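Local coordinates for protein tRNA delta(2)-isopentenylpyrophosphate transferase (Staphylococcus epidermidis ATCC 12228, PDB 3D3Q) that probably transfers a dimethylallyl group from dimethylallyl diphosphate to the N6 of adenine 37 in tRNAs that read codons starting with uridine, at residues M47-A52 / F227-H232; T51-T56 / M66-P71. All coordinates share one frame; numbering follows the deposited sequence.

Contact 1 of 2, residues M47-A52 / F227-H232; sequences MDIGTA and FNEVQH
Glu229 reaches from its helix to the backbone amides of Asp48, Ile49 and Gly50, and its carboxylate accounts for all the hydrogen bonding between 47-52 and 227-232. OE2 takes two of these bonds. Ile49 N gives the shorter and straighter one, 2.8 Å to Glu229 OE2 with an N-H...O angle of 166°, and OE2 receives it on its syn lone pair, the side of the other oxygen. Asp48 N lies 3.3 Å from Glu229 OE2 and its bond is more bent, 139°, meeting the oxygen from above the carboxylate plane. Glu229 OE1 accepts a weak bond from Gly50 N at 3.4 Å and also a hydrogen bond from Tyr249 OH, so both ends of the carboxylate are held and its rotation is restricted. With CG anti to the backbone N (chi1 -159°) and the chain extended beyond it, the side chain spans a wide gap: Met47 CA and Glu229 CA, the nearest such pair, are still 7.3 Å apart.

Carbon contact falls mainly to Ile49, whose CB and CG1 pass obliquely by the same carboxylate, nearest to OE2. Asp48 adds a like charge, its OD2 standing 4.4 Å from Glu229 OE2, but its OD1 is paired with Lys53, which probably tempers the repulsion.

The receiving loop is itself ordered: Ile49 to Ala52 form a type I turn, and Thr51 OG1 donates to Met47 O at 2.8 Å. Met47, a selenomethionine here, packs on Ser243, Tyr249 and Leu233, and Ile49 on Leu226. The arrangement thus fastens the loop between strands 33-37 and 64-65 onto helix 226-235, whose Phe227 and Val230 pack in turn against helix 252-257.

Contact 2 of 2, residues T51-T56 / M66-P71; sequences TAKVTT and MIDILP
Lys53 and Asp68 meet in a salt bridge, Lys53 NZ to Asp68 OD1 at 2.8 Å, and this is the short contact between 51-56 and 66-71. The ammonium approaches from above the carboxylate plane, 42° out of it. Lys53 is extended as far as CD, with CG anti to the backbone N (chi1 178°), then bends at chi3 (-60°), and the bend carries NZ to the oxygen. Asp68 contributes from its side, for although its CB does not point at the lysine, its carboxylate comes nearer.

NZ is gripped from several directions. Besides Asp68, it pairs with Asp48, donates to Tyr44 O and probably also to Met47 O, so up to four oxygens share its three N-H groups, an environment that would be expected to favour the charged lysine.

Beneath the polar end, the methylenes of Lys53 slide past Ile67 in the opposite direction, Lys53 CD lying 3.8 Å from Ile67 CG2. This is ordinary van der Waals spacing, and with the salt bridge it makes up the closely packed part. The contact is looser at the buried Val54, whose CG1 comes only to 4.2 Å from Ile67 CD1, the two side chains crossing at about a right angle. The more open side is that of Lys53 and Asp68, both partly exposed. Ile67 also rests on Ser37 of strand 33-37.

The two segments flank the short edge strand 64-65 of the parallel sheet, one in the loop leading into it and the other in the loop running on to helix 78-94. Val54 lies about 4 Å, side chain to side chain, from Thr21, which by similarity to relatives probably binds the substrate; the contact therefore belongs to the loop layer beside the P-loop that, as in relatives, probably holds the diphosphate of dimethylallyl diphosphate, in a P-loop NTPase-like fold.

How the contacts relate
From the N terminus, the chain leaves strand 33-37 and enters a long loop whose residues 47-56 supply one side of both contacts, with Thr51 and Ala52 common to the two. Contact 2 closes first, a short loop of nine intervening residues that includes edge strand 64-65. Contact 1 closes much later, after 174 residues, when helix 226-235 returns to the same loop; contact 2's closure is nested within it. Their centres lie 12 Å apart, and Lys53 reaches from contact 2 to contact 1. Together they tie the edge of the parallel sheet, through this loop, to helix 226-235.

Contact 1 of 2, residues M47-A52 / F227-H232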
loop_
_atom_site.group_PDB
_atom_site.type_symbol
_atom_site.label_atom_id
_atom_site.label_comp_id
_atom_site.label_asym_id
_atom_site.label_seq_id
_atom_site.Cartn_x
_atom_site.Cartn_y
_atom_site.Cartn_z
HETATM N N MSE A 47 -18.998 -0.937 -8.366
HETATM C CA MSE A 47 -17.733 -0.339 -8.765
HETATM C C MSE A 47 -16.666 -1.427 -8.710
HETATM O O MSE A 47 -15.885 -1.496 -7.765
HETATM C CB MSE A 47 -17.384 0.802 -7.820
HETATM C CG MSE A 47 -18.547 1.741 -7.611
HETATM SE SE MSE A 47 -18.073 3.252 -6.532
HETATM C CE MSE A 47 -17.782 4.567 -7.908
ATOM N N ASP A 48 -16.637 -2.272 -9.741
ATOM C CA ASP A 48 -15.692 -3.378 -9.804
ATOM C C ASP A 48 -14.511 -3.154 -10.758
ATOM O O ASP A 48 -13.365 -3.457 -10.422
ATOM C CB ASP A 48 -16.430 -4.668 -10.191
ATOM C CG ASP A 48 -17.861 -4.723 -9.644
ATOM O OD1 ASP A 48 -18.082 -4.443 -8.439
ATOM O OD2 ASP A 48 -18.777 -5.062 -10.425
ATOM N N ILE A 49 -14.786 -2.618 -11.938
ATOM C CA ILE A 49 -13.740 -2.387 -12.920
ATOM C C ILE A 49 -12.760 -1.281 -12.550
ATOM O O ILE A 49 -11.551 -1.485 -12.598
ATOM C CB ILE A 49 -14.354 -2.059 -14.294
ATOM C CG1 ILE A 49 -15.157 -3.253 -14.793
ATOM C CG2 ILE A 49 -13.252 -1.675 -15.279
ATOM C CD1 ILE A 49 -15.876 -3.003 -16.089
ATOM N N GLY A 50 -13.273 -0.112 -12.189
ATOM C CA GLY A 50 -12.389 0.995 -11.850
ATOM C C GLY A 50 -11.594 0.817 -10.567
ATOM O O GLY A 50 -10.691 1.595 -10.265
ATOM N N THR A 51 -11.910 -0.226 -9.822
ATOM C CA THR A 51 -11.245 -0.451 -8.567
ATOM C C THR A 51 -10.369 -1.688 -8.575
ATOM O O THR A 51 -9.777 -2.039 -7.551
ATOM C CB THR A 51 -12.276 -0.598 -7.472
ATOM O OG1 THR A 51 -13.128 -1.714 -7.780
ATOM C CG2 THR A 51 -13.123 0.678 -7.377
ATOM N N ALA A 52 -10.292 -2.349 -9.728
ATOM C CA ALA A 52 -9.495 -3.569 -9.897
ATOM C C ALA A 52 -9.985 -4.637 -8.928
ATOM O O ALA A 52 -9.204 -5.439 -8.415
ATOM C CB ALA A 52 -8.013 -3.280 -9.671
ATOM N N PHE A 227 -15.729 2.843 -18.807
ATOM C CA PHE A 227 -16.620 3.937 -19.132
ATOM C C PHE A 227 -18.075 3.478 -19.022
ATOM O O PHE A 227 -18.920 4.219 -18.524
ATOM C CB PHE A 227 -16.320 4.460 -20.539
ATOM C CG PHE A 227 -17.042 5.733 -20.885
ATOM C CD1 PHE A 227 -18.374 5.707 -21.290
ATOM C CD2 PHE A 227 -16.400 6.962 -20.773
ATOM C CE1 PHE A 227 -19.061 6.888 -21.589
ATOM C CE2 PHE A 227 -17.075 8.148 -21.068
ATOM C CZ PHE A 227 -18.414 8.112 -21.474
ATOM N N ASN A 228 -18.372 2.259 -19.465
ATOM C CA ASN A 228 -19.741 1.761 -19.388
ATOM C C ASN A 228 -20.178 1.685 -17.925
ATOM O O ASN A 228 -21.340 1.928 -17.592
ATOM C CB ASN A 228 -19.855 0.378 -20.024
ATOM C CG ASN A 228 -21.295 -0.071 -20.170
ATOM O OD1 ASN A 228 -21.576 -1.247 -20.389
ATOM N ND2 ASN A 228 -22.220 0.874 -20.054
ATOM N N GLU A 229 -19.235 1.354 -17.054
ATOM C CA GLU A 229 -19.530 1.246 -15.644
ATOM C C GLU A 229 -19.880 2.611 -15.055
ATOM O O GLU A 229 -20.933 2.761 -14.432
ATOM C CB GLU A 229 -18.342 0.647 -14.906
ATOM C CG GLU A 229 -18.668 0.038 -13.560
ATOM C CD GLU A 229 -17.433 -0.515 -12.894
ATOM O OE1 GLU A 229 -16.640 0.296 -12.369
ATOM O OE2 GLU A 229 -17.239 -1.752 -12.913
ATOM N N VAL A 230 -19.018 3.609 -15.251
ATOM C CA VAL A 230 -19.294 4.933 -14.706
ATOM C C VAL A 230 -20.596 5.477 -15.265
ATOM O O VAL A 230 -21.193 6.385 -14.694
ATOM C CB VAL A 230 -18.175 5.947 -15.012
ATOM C CG1 VAL A 230 -16.825 5.365 -14.672
ATOM C CG2 VAL A 230 -18.238 6.368 -16.442
ATOM N N GLN A 231 -21.041 4.911 -16.381
ATOM C CA GLN A 231 -22.288 5.343 -16.998
ATOM C C GLN A 231 -23.461 4.823 -16.195
ATOM O O GLN A 231 -24.405 5.553 -15.938
ATOM C CB GLN A 231 -22.388 4.828 -18.433
ATOM C CG GLN A 231 -21.551 5.593 -19.451
ATOM C CD GLN A 231 -21.857 5.156 -20.880
ATOM O OE1 GLN A 231 -21.658 3.994 -21.239
ATOM N NE2 GLN A 231 -22.346 6.088 -21.698
ATOM N N HIS A 232 -23.396 3.556 -15.809
ATOM C CA HIS A 232 -24.465 2.955 -15.031
ATOM C C HIS A 232 -24.550 3.620 -13.670
ATOM O O HIS A 232 -25.642 3.835 -13.138
ATOM C CB HIS A 232 -24.214 1.464 -14.851
ATOM C CG HIS A 232 -24.280 0.681 -16.128
ATOM N ND1 HIS A 232 -23.542 -0.466 -16.338
ATOM C CD2 HIS A 232 -25.009 0.869 -17.258
ATOM C CE1 HIS A 232 -23.813 -0.951 -17.539
ATOM N NE2 HIS A 232 -24.700 -0.161 -18.117
#

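Contact 2 of 2, residues T51-T56 / M66-P71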
loop_
_atom_site.group_PDB
_atom_site.type_symbol
_atom_site.label_atom_id
_atom_site.label_comp_id
_atom_site.label_asym_id
_atom_site.label_seq_id
_atom_site.Cartn_x
_atom_site.Cartn_y
_atom_site.Cartn_z
ATOM N N THR A 51 -11.910 -0.226 -9.822
ATOM C CA THR A 51 -11.245 -0.451 -8.567
ATOM C C THR A 51 -10.369 -1.688 -8.575
ATOM O O THR A 51 -9.777 -2.039 -7.551
ATOM C CB THR A 51 -12.276 -0.598 -7.472
ATOM O OG1 THR A 51 -13.128 -1.714 -7.780
ATOM C CG2 THR A 51 -13.123 0.678 -7.377
ATOM N N ALA A 52 -10.292 -2.349 -9.728
ATOM C CA ALA A 52 -9.495 -3.569 -9.897
ATOM C C ALA A 52 -9.985 -4.637 -8.928
ATOM O O ALA A 52 -9.204 -5.439 -8.415
ATOM C CB ALA A 52 -8.013 -3.280 -9.671
ATOM N N LYS A 53 -11.293 -4.637 -8.691
ATOM C CA LYS A 53 -11.923 -5.592 -7.783
ATOM C C LYS A 53 -11.785 -7.034 -8.256
ATOM O O LYS A 53 -12.225 -7.378 -9.355
ATOM C CB LYS A 53 -13.406 -5.257 -7.623
ATOM C CG LYS A 53 -14.169 -6.232 -6.738
ATOM C CD LYS A 53 -15.584 -5.762 -6.556
ATOM C CE LYS A 53 -15.599 -4.394 -5.907
ATOM N NZ LYS A 53 -16.952 -3.771 -5.975
ATOM N N VAL A 54 -11.193 -7.876 -7.411
ATOM C CA VAL A 54 -10.999 -9.288 -7.733
ATOM C C VAL A 54 -12.336 -10.017 -7.810
ATOM O O VAL A 54 -13.226 -9.797 -6.978
ATOM C CB VAL A 54 -10.087 -9.969 -6.683
ATOM C CG1 VAL A 54 -10.564 -9.647 -5.269
ATOM C CG2 VAL A 54 -10.072 -11.459 -6.918
ATOM N N THR A 55 -12.484 -10.883 -8.807
ATOM C CA THR A 55 -13.736 -11.610 -8.983
ATOM C C THR A 55 -13.836 -12.878 -8.159
ATOM O O THR A 55 -12.829 -13.461 -7.763
ATOM C CB THR A 55 -13.976 -11.962 -10.474
ATOM O OG1 THR A 55 -13.076 -13.003 -10.895
ATOM C CG2 THR A 55 -13.762 -10.733 -11.338
ATOM N N THR A 56 -15.071 -13.291 -7.895
ATOM C CA THR A 56 -15.309 -14.491 -7.108
ATOM C C THR A 56 -14.483 -15.653 -7.661
ATOM O O THR A 56 -13.947 -16.451 -6.902
ATOM C CB THR A 56 -16.805 -14.908 -7.110
ATOM O OG1 THR A 56 -17.177 -15.349 -8.421
ATOM C CG2 THR A 56 -17.694 -13.739 -6.721
HETATM N N MSE A 66 -14.646 -7.400 3.236
HETATM C CA MSE A 66 -14.531 -5.982 2.917
HETATM C C MSE A 66 -14.711 -5.681 1.424
HETATM O O MSE A 66 -14.192 -4.681 0.925
HETATM C CB MSE A 66 -13.166 -5.468 3.367
HETATM C CG MSE A 66 -12.933 -5.536 4.872
HETATM SE SE MSE A 66 -14.022 -4.282 5.893
HETATM C CE MSE A 66 -13.191 -2.636 5.267
ATOM N N ILE A 67 -15.431 -6.547 0.710
ATOM C CA ILE A 67 -15.672 -6.362 -0.727
ATOM C C ILE A 67 -17.176 -6.401 -1.027
ATOM O O ILE A 67 -17.843 -7.394 -0.736
ATOM C CB ILE A 67 -14.933 -7.447 -1.561
ATOM C CG1 ILE A 67 -13.440 -7.412 -1.243
ATOM C CG2 ILE A 67 -15.147 -7.205 -3.051
ATOM C CD1 ILE A 67 -12.664 -8.507 -1.863
ATOM N N ASP A 68 -17.699 -5.316 -1.601
ATOM C CA ASP A 68 -19.126 -5.203 -1.916
ATOM C C ASP A 68 -19.958 -5.274 -0.641
ATOM O O ASP A 68 -20.929 -6.034 -0.561
ATOM C CB ASP A 68 -19.587 -6.321 -2.855
ATOM C CG ASP A 68 -19.031 -6.181 -4.254
ATOM O OD1 ASP A 68 -19.114 -5.068 -4.821
ATOM O OD2 ASP A 68 -18.528 -7.183 -4.799
ATOM N N ILE A 69 -19.571 -4.492 0.361
ATOM C CA ILE A 69 -20.288 -4.482 1.622
ATOM C C ILE A 69 -21.119 -3.213 1.809
ATOM O O ILE A 69 -21.848 -3.084 2.788
ATOM C CB ILE A 69 -19.320 -4.605 2.804
ATOM C CG1 ILE A 69 -18.291 -3.471 2.763
ATOM C CG2 ILE A 69 -18.646 -5.958 2.780
ATOM C CD1 ILE A 69 -17.390 -3.415 3.977
ATOM N N LEU A 70 -21.024 -2.284 0.861
ATOM C CA LEU A 70 -21.776 -1.031 0.944
ATOM C C LEU A 70 -22.192 -0.533 -0.438
ATOM O O LEU A 70 -21.619 -0.926 -1.440
ATOM C CB LEU A 70 -20.909 0.037 1.619
ATOM C CG LEU A 70 -20.350 -0.269 2.998
ATOM C CD1 LEU A 70 -19.213 0.669 3.286
ATOM C CD2 LEU A 70 -21.443 -0.143 4.025
ATOM N N PRO A 71 -23.225 0.320 -0.507
ATOM C CA PRO A 71 -23.684 0.869 -1.786
ATOM C C PRO A 71 -22.815 2.098 -2.052
ATOM O O PRO A 71 -22.188 2.619 -1.140
ATOM C CB PRO A 71 -25.129 1.237 -1.503
ATOM C CG PRO A 71 -25.044 1.721 -0.097
ATOM C CD PRO A 71 -24.180 0.651 0.559
#